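Local structure of putative dienelactone hydrolase (Klebsiella pneumoniae subsp. pneumoniae MGH 78578, 3F67) at residues V37-F42 with P65-R70; K90-Q95 with S154-K159; L117-F122 with P137-A142. The protein probably works as a hydrolase of the dienelactone hydrolase family, built on the alpha/beta-hydrolase fold, with a natural substrate that is not established. All blocks are in the same frame, centred on the assembly; numbering follows the deposited sequence. Where two conformers were deposited one is given.

Contacts 1 and 3 are buried and share the central sheet, since strands 32-38 and 116-122 are neighbours in it: V38 N lies 2.8 Å from T120 O. Contact 3 is mostly backbone pairing and apolar packing, with one lysine and one water at its wet end. Contact 1 lies where strand gives way to loop, so a glutamine amide, an aromatic ring and two waters do the joining. Contact 2 is nearer the surface, its centre about 20 Å from that of contact 3, and ties a helix start to a loop by polar bonds and three waters. It still touches contact 1, where Y68 packs on V91.

Contact 1: V37-F42 with P65-R70; sequences VVQEIF and PELYFR
Q39 stretches from the loop after strand 32-38 to L67 and Y68 in the turn that follows strand 61-65, and its terminal amide does most of the joining. CG is placed between the backbone N and the carbonyl carbon (chi1 59°), and the extended chain beyond it carries the amide across. Q39 OE1 accepts from L67 N at 3.2 Å in a bent bond whose donor lies well out of the carbonyl plane. Q39 NE2 stands over the centre of the Y68 ring, 3.2 Å above it, with amide and ring planes 54° apart. The same nitrogen donates to E40 O at 3.0 Å. This is the tight part: I41 O sits at the ring edge, 3.4 Å from Y68 CE2, while I41 CG2 approaches Y68 OH to 3.6 Å. W124 meets the ring edge-to-face and V88 packs on it. Alongside, V38 CG1 and L67 CD1 touch at 3.7 Å, the two side chains crossing at about a right angle.

One water, enclosed between buried residues, bridges V37 O, Q39 N and P65 O across segments whose backbones make no direct bond. A second water, 2.8 Å from E66 OE1, donates to it and to Q39 OE1 and accepts from Y68 N. The looser solvent side is at partly exposed E66, its OE1 also taking V44 N and its carboxylate close to a bound ethanediol.

In alpha/beta-hydrolases the loops following the carboxyl ends of the sheet strands surround the active site. E40 pairs with R219 and touches C123, the likely nucleophile. With both ends of the Q39 amide engaged its rotation is fixed, tying the loop of E40 to the neighbouring turn; the buried Y68 hydroxyl has no partner in the model, which suggests that Y68 contributes mainly through its ring.

Contact 2: K90-Q95 with S154-K159; sequences KVPDAQ and SLNSPK
Both D93 and S157 turn their first side-chain bond beside the backbone N and opposite the carbonyl carbon (chi1 -68° for D93 CG, -66° for S157 OG), and this brings the carboxylate and the hydroxyl together. S157 OG donates to D93 OD1 at 3.0 Å, coming from above the carboxylate plane and not within it. The D93 backbone faces the same loop: its N donates to N156 O at 2.9 Å in a nearly straight bond of 165°. P92 CA adds a weaker C-H...O contact to that carbonyl.

P92, the N-cap residue of helix 93-108, has no side-chain acceptor; N156 O of the loop 154-159 meets D93 N directly, as described, and A94 N through a water. Within the loop S154 OG accepts from S157 N at 3.0 Å, an ST motif. The N156 side chain, modelled in two conformers, lies in one of them beside the P92 ring, both pointing the same way, and there its ND2 hydrogen-bonds to S89 O.

Waters stitch both flanks: one lies between V91 O and S157 OG, and another, 2.6 Å from D93 OD2, also donates to K159 O. D93 OD2 also forms a salt bridge to R127 of helix 124-133, which brings that helix into the junction between helix start and loop.

Contact 3: L117-F122 with P137-A142; sequences LLITGF and PQLKAA
Strands 116-122 and 141-145, the two parallel strands of a beta-alpha-beta unit that crosses through helix 124-133, come together as L117-I119 meet L139-A142. I119 N donates to A141 O at 3.2 Å, a bent bond, and the A141 carbonyl also receives a C-H...O contact from L118 CA. One step back, L117 O is taken by K140 N at 2.8 Å, nearly straight at 165°. That leaves A141 N, 3.8 Å from L117 O and buried, without a partner in the model, so the bonding is not regular around K140 and A141.

Side chains alternate between the two faces of the sheet. I119 CG2 packs on A142 CB at 3.6 Å, on the face covered by helix 124-133, where T129 touches both residues. L139 joins them there: with its CG anti to the backbone N (chi1 -179°), CD1 comes to 3.8 Å from I119 CG2 and also lies against L117 CG and the L117 carbonyl. L139 crosses both L117 and I119 at about a right angle. Beyond this packing the first strand runs on through G121 toward C123, into what is probably the nucleophile elbow of the alpha/beta-hydrolase fold, T120 OG1 bonding to V143 O on the way.

On the opposite face L118 CD2 rests on A141 CB at 3.8 Å, and F238 of helix 224-238 touches both. The wetter end is at K140. Its CB and CG lie beside L117 O, and bends further along the chain turn NZ back to a water at 3.0 Å. This water also accepts from L117 N and donates to Q138 O, 2.8 Å away.

Contact 1: V37-F42 with P65-R70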
loop_
_atom_site.group_PDB
_atom_site.type_symbol
_atom_site.label_atom_id
_atom_site.label_comp_id
_atom_site.label_asym_id
_atom_site.label_seq_id
_atom_site.Cartn_x
_atom_site.Cartn_y
_atom_site.Cartn_z
ATOM N N VAL A 37 1.638 4.899 2.710
ATOM C CA VAL A 37 1.587 4.626 1.271
ATOM C C VAL A 37 2.658 3.564 1.005
ATOM O O VAL A 37 3.862 3.806 1.274
ATOM C CB VAL A 37 1.926 5.892 0.464
ATOM C CG1 VAL A 37 1.969 5.550 -1.038
ATOM C CG2 VAL A 37 0.830 6.980 0.697
ATOM N N VAL A 38 2.245 2.399 0.492
ATOM C CA VAL A 38 3.226 1.311 0.290
ATOM C C VAL A 38 3.645 1.214 -1.169
ATOM O O VAL A 38 2.803 1.022 -2.071
ATOM C CB VAL A 38 2.702 -0.069 0.722
ATOM C CG1 VAL A 38 3.885 -1.109 0.805
ATOM C CG2 VAL A 38 1.975 -0.007 2.062
ATOM N N GLN A 39 4.961 1.357 -1.381
ATOM C CA GLN A 39 5.611 1.330 -2.709
ATOM C C GLN A 39 5.316 0.078 -3.558
ATOM O O GLN A 39 4.885 -0.966 -3.027
ATOM C CB GLN A 39 7.120 1.326 -2.412
ATOM C CG GLN A 39 7.496 0.118 -1.557
ATOM C CD GLN A 39 9.011 0.001 -1.384
ATOM O OE1 GLN A 39 9.584 0.691 -0.545
ATOM N NE2 GLN A 39 9.657 -0.826 -2.209
ATOM N N GLU A 40 5.559 0.197 -4.877
ATOM C CA GLU A 40 5.755 -0.964 -5.744
ATOM C C GLU A 40 7.189 -1.493 -5.517
ATOM O O GLU A 40 7.877 -1.061 -4.556
ATOM C CB GLU A 40 5.558 -0.546 -7.195
ATOM C CG GLU A 40 4.227 0.254 -7.417
ATOM C CD GLU A 40 4.032 0.642 -8.887
ATOM O OE1 GLU A 40 4.705 1.584 -9.365
ATOM O OE2 GLU A 40 3.151 0.057 -9.562
ATOM N N ILE A 41 7.657 -2.411 -6.373
ATOM C CA ILE A 41 9.029 -2.928 -6.217
ATOM C C ILE A 41 10.127 -1.876 -6.522
ATOM O O ILE A 41 11.316 -2.136 -6.315
ATOM C CB ILE A 41 9.277 -4.162 -7.095
ATOM C CG1 ILE A 41 9.045 -3.856 -8.574
ATOM C CG2 ILE A 41 8.365 -5.301 -6.594
ATOM C CD1 ILE A 41 9.400 -4.988 -9.508
ATOM N N PHE A 42 9.713 -0.698 -6.978
ATOM C CA PHE A 42 10.677 0.314 -7.396
ATOM C C PHE A 42 11.109 1.235 -6.283
ATOM O O PHE A 42 11.906 2.164 -6.511
ATOM C CB PHE A 42 10.148 1.094 -8.623
ATOM C CG PHE A 42 9.638 0.183 -9.706
ATOM C CD1 PHE A 42 10.494 -0.739 -10.316
ATOM C CD2 PHE A 42 8.283 0.198 -10.069
ATOM C CE1 PHE A 42 10.025 -1.656 -11.320
ATOM C CE2 PHE A 42 7.806 -0.698 -11.070
ATOM C CZ PHE A 42 8.699 -1.634 -11.681
ATOM N N PRO A 65 7.374 4.885 3.392
ATOM C CA PRO A 65 8.686 4.381 3.870
ATOM C C PRO A 65 9.467 3.612 2.783
ATOM O O PRO A 65 8.874 2.920 1.942
ATOM C CB PRO A 65 8.285 3.422 5.007
ATOM C CG PRO A 65 6.935 2.867 4.568
ATOM C CD PRO A 65 6.237 4.085 3.918
ATOM N N GLU A 66 10.784 3.729 2.866
ATOM C CA GLU A 66 11.715 3.016 2.023
ATOM C C GLU A 66 11.870 1.608 2.606
ATOM O O GLU A 66 12.863 1.314 3.301
ATOM C CB GLU A 66 13.053 3.754 2.063
ATOM C CG GLU A 66 13.934 3.478 0.844
ATOM C CD GLU A 66 13.292 3.952 -0.444
ATOM O OE1 GLU A 66 12.461 3.196 -0.997
ATOM O OE2 GLU A 66 13.629 5.074 -0.908
ATOM N N LEU A 67 10.906 0.729 2.315
ATOM C CA LEU A 67 10.855 -0.580 3.027
ATOM C C LEU A 67 12.025 -1.522 2.730
ATOM O O LEU A 67 12.318 -2.420 3.537
ATOM C CB LEU A 67 9.512 -1.281 2.748
ATOM C CG LEU A 67 8.354 -0.484 3.370
ATOM C CD1 LEU A 67 7.002 -0.862 2.767
ATOM C CD2 LEU A 67 8.303 -0.794 4.861
ATOM N N TYR A 68 12.703 -1.327 1.593
ATOM C CA TYR A 68 13.775 -2.273 1.215
ATOM C C TYR A 68 15.140 -1.871 1.787
ATOM O O TYR A 68 16.128 -2.547 1.503
ATOM C CB TYR A 68 13.904 -2.385 -0.323
ATOM C CG TYR A 68 12.677 -2.948 -1.065
ATOM C CD1 TYR A 68 11.596 -3.519 -0.363
ATOM C CD2 TYR A 68 12.641 -2.926 -2.464
ATOM C CE1 TYR A 68 10.473 -4.061 -1.070
ATOM C CE2 TYR A 68 11.545 -3.447 -3.187
ATOM C CZ TYR A 68 10.480 -4.011 -2.486
ATOM O OH TYR A 68 9.409 -4.495 -3.193
ATOM N N PHE A 69 15.206 -0.799 2.597
ATOM C CA PHE A 69 16.516 -0.132 2.885
ATOM C C PHE A 69 17.623 -1.039 3.445
ATOM O O PHE A 69 18.810 -0.822 3.170
ATOM C CB PHE A 69 16.341 1.152 3.752
ATOM C CG PHE A 69 16.108 0.878 5.222
ATOM C CD1 PHE A 69 17.117 1.123 6.155
ATOM C CD2 PHE A 69 14.896 0.346 5.673
ATOM C CE1 PHE A 69 16.898 0.850 7.543
ATOM C CE2 PHE A 69 14.666 0.079 7.015
ATOM C CZ PHE A 69 15.668 0.327 7.962
ATOM N N ARG A 70 17.245 -2.063 4.201
ATOM C CA ARG A 70 18.238 -2.950 4.828
ATOM C C ARG A 70 18.809 -3.932 3.823
ATOM O O ARG A 70 19.937 -4.398 3.992
ATOM C CB ARG A 70 17.604 -3.786 5.933
ATOM C CG ARG A 70 17.057 -2.954 7.111
ATOM C CD ARG A 70 16.510 -3.897 8.180
ATOM N NE ARG A 70 15.758 -3.166 9.222
ATOM C CZ ARG A 70 14.468 -2.831 9.062
ATOM N NH1 ARG A 70 13.863 -3.105 7.919
ATOM N NH2 ARG A 70 13.796 -2.211 10.009
HETATM O O HOH W 1 6.438 2.672 0.702
HETATM O O HOH W 2 12.320 0.428 -0.654
#

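Contact 2: K90-Q95 with S154-K159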
loop_
_atom_site.group_PDB
_atom_site.type_symbol
_atom_site.label_atom_id
_atom_site.label_comp_id
_atom_site.label_asym_id
_atom_site.label_seq_id
_atom_site.Cartn_x
_atom_site.Cartn_y
_atom_site.Cartn_z
ATOM N N LYS A 90 14.064 -11.096 -1.036
ATOM C CA LYS A 90 14.864 -11.172 0.170
ATOM C C LYS A 90 14.343 -10.285 1.300
ATOM O O LYS A 90 14.938 -10.248 2.388
ATOM C CB LYS A 90 16.354 -10.867 -0.168
ATOM C CG LYS A 90 16.911 -11.848 -1.214
ATOM C CD LYS A 90 18.412 -11.925 -1.186
ATOM C CE LYS A 90 18.949 -12.832 -2.298
ATOM N NZ LYS A 90 18.449 -14.246 -2.187
ATOM N N VAL A 91 13.220 -9.606 1.067
ATOM C CA VAL A 91 12.626 -8.699 2.044
ATOM C C VAL A 91 11.479 -9.490 2.732
ATOM O O VAL A 91 10.494 -9.832 2.056
ATOM C CB VAL A 91 12.025 -7.452 1.345
ATOM C CG1 VAL A 91 11.320 -6.542 2.358
ATOM C CG2 VAL A 91 13.140 -6.656 0.613
ATOM N N PRO A 92 11.639 -9.854 4.019
ATOM C CA PRO A 92 10.634 -10.747 4.626
ATOM C C PRO A 92 9.342 -9.986 4.931
ATOM O O PRO A 92 9.406 -8.844 5.427
ATOM C CB PRO A 92 11.277 -11.203 5.952
ATOM C CG PRO A 92 12.757 -10.906 5.785
ATOM C CD PRO A 92 12.785 -9.639 4.917
ATOM N N ASP A 93 8.191 -10.631 4.688
ATOM C CA ASP A 93 6.913 -9.975 5.021
ATOM C C ASP A 93 6.863 -9.508 6.491
ATOM O O ASP A 93 6.360 -8.402 6.796
ATOM C CB ASP A 93 5.744 -10.956 4.838
ATOM C CG ASP A 93 5.491 -11.346 3.380
ATOM O OD1 ASP A 93 5.939 -10.665 2.398
ATOM O OD2 ASP A 93 4.753 -12.337 3.242
ATOM N N ALA A 94 7.368 -10.354 7.406
ATOM C CA ALA A 94 7.288 -10.043 8.860
ATOM C C ALA A 94 8.000 -8.721 9.171
ATOM O O ALA A 94 7.511 -7.916 9.975
ATOM C CB ALA A 94 7.883 -11.151 9.684
ATOM N N GLN A 95 9.149 -8.525 8.529
ATOM C CA GLN A 95 9.916 -7.296 8.643
ATOM C C GLN A 95 9.116 -6.105 8.150
ATOM O O GLN A 95 9.115 -5.033 8.794
ATOM C CB GLN A 95 11.233 -7.421 7.840
ATOM C CG GLN A 95 12.097 -6.177 7.885
ATOM C CD GLN A 95 13.205 -6.238 6.850
ATOM O OE1 GLN A 95 14.279 -6.749 7.128
ATOM N NE2 GLN A 95 12.928 -5.777 5.640
ATOM N N SER A 154 6.840 -19.020 0.407
ATOM C CA SER A 154 8.269 -19.116 0.664
ATOM C C SER A 154 8.457 -18.760 2.137
ATOM O O SER A 154 7.526 -18.251 2.779
ATOM C CB SER A 154 9.045 -18.129 -0.214
ATOM O OG SER A 154 8.807 -16.765 0.211
ATOM N N LEU A 155 9.665 -18.951 2.653
ATOM C CA LEU A 155 9.958 -18.535 4.024
ATOM C C LEU A 155 9.916 -17.005 4.172
ATOM O O LEU A 155 9.495 -16.484 5.215
ATOM C CB LEU A 155 11.305 -19.081 4.482
ATOM C CG LEU A 155 11.424 -20.604 4.685
ATOM C CD1 LEU A 155 12.795 -20.899 5.261
ATOM C CD2 LEU A 155 10.314 -21.136 5.604
ATOM N N ASN A 156 10.337 -16.265 3.149
ATOM C CA ASN A 156 10.181 -14.820 3.275
ATOM C C ASN A 156 8.734 -14.338 3.249
ATOM O O ASN A 156 8.340 -13.409 3.980
ATOM C CB ASN A 156 11.120 -14.117 2.339
ATOM C CG ASN A 156 12.529 -14.077 2.901
ATOM O OD1 ASN A 156 12.735 -14.296 4.106
ATOM N ND2 ASN A 156 13.498 -13.794 2.053
ATOM N N SER A 157 7.934 -15.051 2.466
ATOM C CA SER A 157 6.542 -14.688 2.178
ATOM C C SER A 157 5.665 -15.939 2.404
ATOM O O SER A 157 5.256 -16.610 1.448
ATOM C CB SER A 157 6.378 -14.096 0.770
ATOM O OG SER A 157 7.039 -12.855 0.675
ATOM N N PRO A 158 5.415 -16.279 3.667
ATOM C CA PRO A 158 4.693 -17.552 3.922
ATOM C C PRO A 158 3.156 -17.508 3.818
ATOM O O PRO A 158 2.536 -18.598 3.846
ATOM C CB PRO A 158 5.062 -17.868 5.364
ATOM C CG PRO A 158 5.185 -16.528 5.985
ATOM C CD PRO A 158 5.869 -15.661 4.925
ATOM N N LYS A 159 2.545 -16.314 3.799
ATOM C CA LYS A 159 1.069 -16.208 3.683
ATOM C C LYS A 159 0.729 -15.223 2.615
ATOM O O LYS A 159 1.439 -14.232 2.461
ATOM C CB LYS A 159 0.404 -15.766 4.983
ATOM C CG LYS A 159 0.880 -16.616 6.164
ATOM C CD LYS A 159 -0.244 -17.095 6.996
ATOM C CE LYS A 159 0.310 -17.650 8.312
ATOM N NZ LYS A 159 -0.497 -17.122 9.457
HETATM O O HOH W 3 9.956 -12.185 0.291
HETATM O O HOH W 4 3.139 -13.484 4.901
HETATM O O HOH W 5 8.025 -13.135 6.764
#

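Contact 3: L117-F122 with P137-A142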
loop_
_atom_site.group_PDB
_atom_site.type_symbol
_atom_site.label_atom_id
_atom_site.label_comp_id
_atom_site.label_asym_id
_atom_site.label_seq_id
_atom_site.Cartn_x
_atom_site.Cartn_y
_atom_site.Cartn_z
ATOM N N LEU A 117 -5.744 5.756 11.514
ATOM C CA LEU A 117 -4.713 5.141 10.665
ATOM C C LEU A 117 -5.308 4.435 9.472
ATOM O O LEU A 117 -6.190 3.583 9.615
ATOM C CB LEU A 117 -3.898 4.111 11.472
ATOM C CG LEU A 117 -2.654 3.505 10.797
ATOM C CD1 LEU A 117 -1.507 4.522 10.548
ATOM C CD2 LEU A 117 -2.152 2.271 11.650
ATOM N N LEU A 118 -4.747 4.749 8.308
ATOM C CA LEU A 118 -5.242 4.222 7.001
ATOM C C LEU A 118 -4.025 3.744 6.207
ATOM O O LEU A 118 -2.885 4.172 6.479
ATOM C CB LEU A 118 -5.940 5.342 6.240
ATOM C CG LEU A 118 -7.102 6.015 6.963
ATOM C CD1 LEU A 118 -7.467 7.316 6.258
ATOM C CD2 LEU A 118 -8.302 5.068 7.061
ATOM N N ILE A 119 -4.230 2.894 5.190
ATOM C CA ILE A 119 -3.099 2.493 4.373
ATOM C C ILE A 119 -3.563 2.250 2.939
ATOM O O ILE A 119 -4.684 1.767 2.702
ATOM C CB ILE A 119 -2.430 1.221 4.956
ATOM C CG1 ILE A 119 -1.165 0.853 4.195
ATOM C CG2 ILE A 119 -3.439 0.031 5.048
ATOM C CD1 ILE A 119 -0.328 -0.292 4.958
ATOM N N THR A 120 -2.709 2.593 1.989
ATOM C CA THR A 120 -2.947 2.206 0.596
ATOM C C THR A 120 -1.620 1.753 -0.012
ATOM O O THR A 120 -0.542 2.209 0.398
ATOM C CB THR A 120 -3.595 3.364 -0.210
ATOM O OG1 THR A 120 -4.086 2.850 -1.457
ATOM C CG2 THR A 120 -2.607 4.547 -0.471
ATOM N N GLY A 121 -1.690 0.874 -0.989
ATOM C CA GLY A 121 -0.429 0.362 -1.551
ATOM C C GLY A 121 -0.662 -0.187 -2.939
ATOM O O GLY A 121 -1.786 -0.543 -3.282
ATOM N N PHE A 122 0.417 -0.262 -3.729
ATOM C CA PHE A 122 0.297 -0.536 -5.165
ATOM C C PHE A 122 1.180 -1.705 -5.537
ATOM O O PHE A 122 2.332 -1.731 -5.147
ATOM C CB PHE A 122 0.747 0.713 -5.971
ATOM C CG PHE A 122 -0.059 1.927 -5.623
ATOM C CD1 PHE A 122 -1.195 2.249 -6.363
ATOM C CD2 PHE A 122 0.303 2.703 -4.508
ATOM C CE1 PHE A 122 -2.009 3.394 -5.989
ATOM C CE2 PHE A 122 -0.497 3.788 -4.105
ATOM C CZ PHE A 122 -1.638 4.130 -4.852
ATOM N N PRO A 137 -4.482 -4.323 14.531
ATOM C CA PRO A 137 -5.908 -4.214 14.880
ATOM C C PRO A 137 -6.404 -2.751 14.971
ATOM O O PRO A 137 -7.620 -2.521 14.976
ATOM C CB PRO A 137 -5.999 -4.887 16.257
ATOM C CG PRO A 137 -4.669 -4.850 16.804
ATOM C CD PRO A 137 -3.677 -4.833 15.652
ATOM N N GLN A 138 -5.459 -1.813 15.060
ATOM C CA GLN A 138 -5.748 -0.370 15.169
ATOM C C GLN A 138 -6.101 0.216 13.792
ATOM O O GLN A 138 -6.708 1.274 13.713
ATOM C CB GLN A 138 -4.549 0.417 15.755
ATOM C CG GLN A 138 -4.326 0.437 17.308
ATOM C CD GLN A 138 -3.108 1.312 17.752
ATOM O OE1 GLN A 138 -3.186 2.547 17.822
ATOM N NE2 GLN A 138 -1.992 0.661 18.066
ATOM N N LEU A 139 -5.731 -0.476 12.710
ATOM C CA LEU A 139 -5.917 0.070 11.352
ATOM C C LEU A 139 -7.415 0.318 11.099
ATOM O O LEU A 139 -8.237 -0.526 11.426
ATOM C CB LEU A 139 -5.330 -0.899 10.318
ATOM C CG LEU A 139 -5.474 -0.384 8.866
ATOM C CD1 LEU A 139 -4.489 0.752 8.584
ATOM C CD2 LEU A 139 -5.222 -1.624 7.938
ATOM N N LYS A 140 -7.781 1.475 10.537
ATOM C CA LYS A 140 -9.198 1.776 10.313
ATOM C C LYS A 140 -9.710 1.348 8.943
ATOM O O LYS A 140 -10.876 0.959 8.826
ATOM C CB LYS A 140 -9.454 3.280 10.473
ATOM C CG LYS A 140 -9.234 3.740 11.935
ATOM C CD LYS A 140 -10.262 3.051 12.858
ATOM C CE LYS A 140 -10.255 3.664 14.255
ATOM N NZ LYS A 140 -9.034 3.267 15.004
ATOM N N ALA A 141 -8.863 1.428 7.921
ATOM C CA ALA A 141 -9.277 0.990 6.589
ATOM C C ALA A 141 -8.081 0.874 5.672
ATOM O O ALA A 141 -6.987 1.414 5.981
ATOM C CB ALA A 141 -10.305 1.993 5.992
ATOM N N ALA A 142 -8.283 0.154 4.556
ATOM C CA ALA A 142 -7.159 -0.138 3.642
ATOM C C ALA A 142 -7.676 -0.172 2.210
ATOM O O ALA A 142 -8.812 -0.590 1.956
ATOM C CB ALA A 142 -6.507 -1.515 3.970
HETATM O O HOH W 6 -6.293 4.067 13.997
#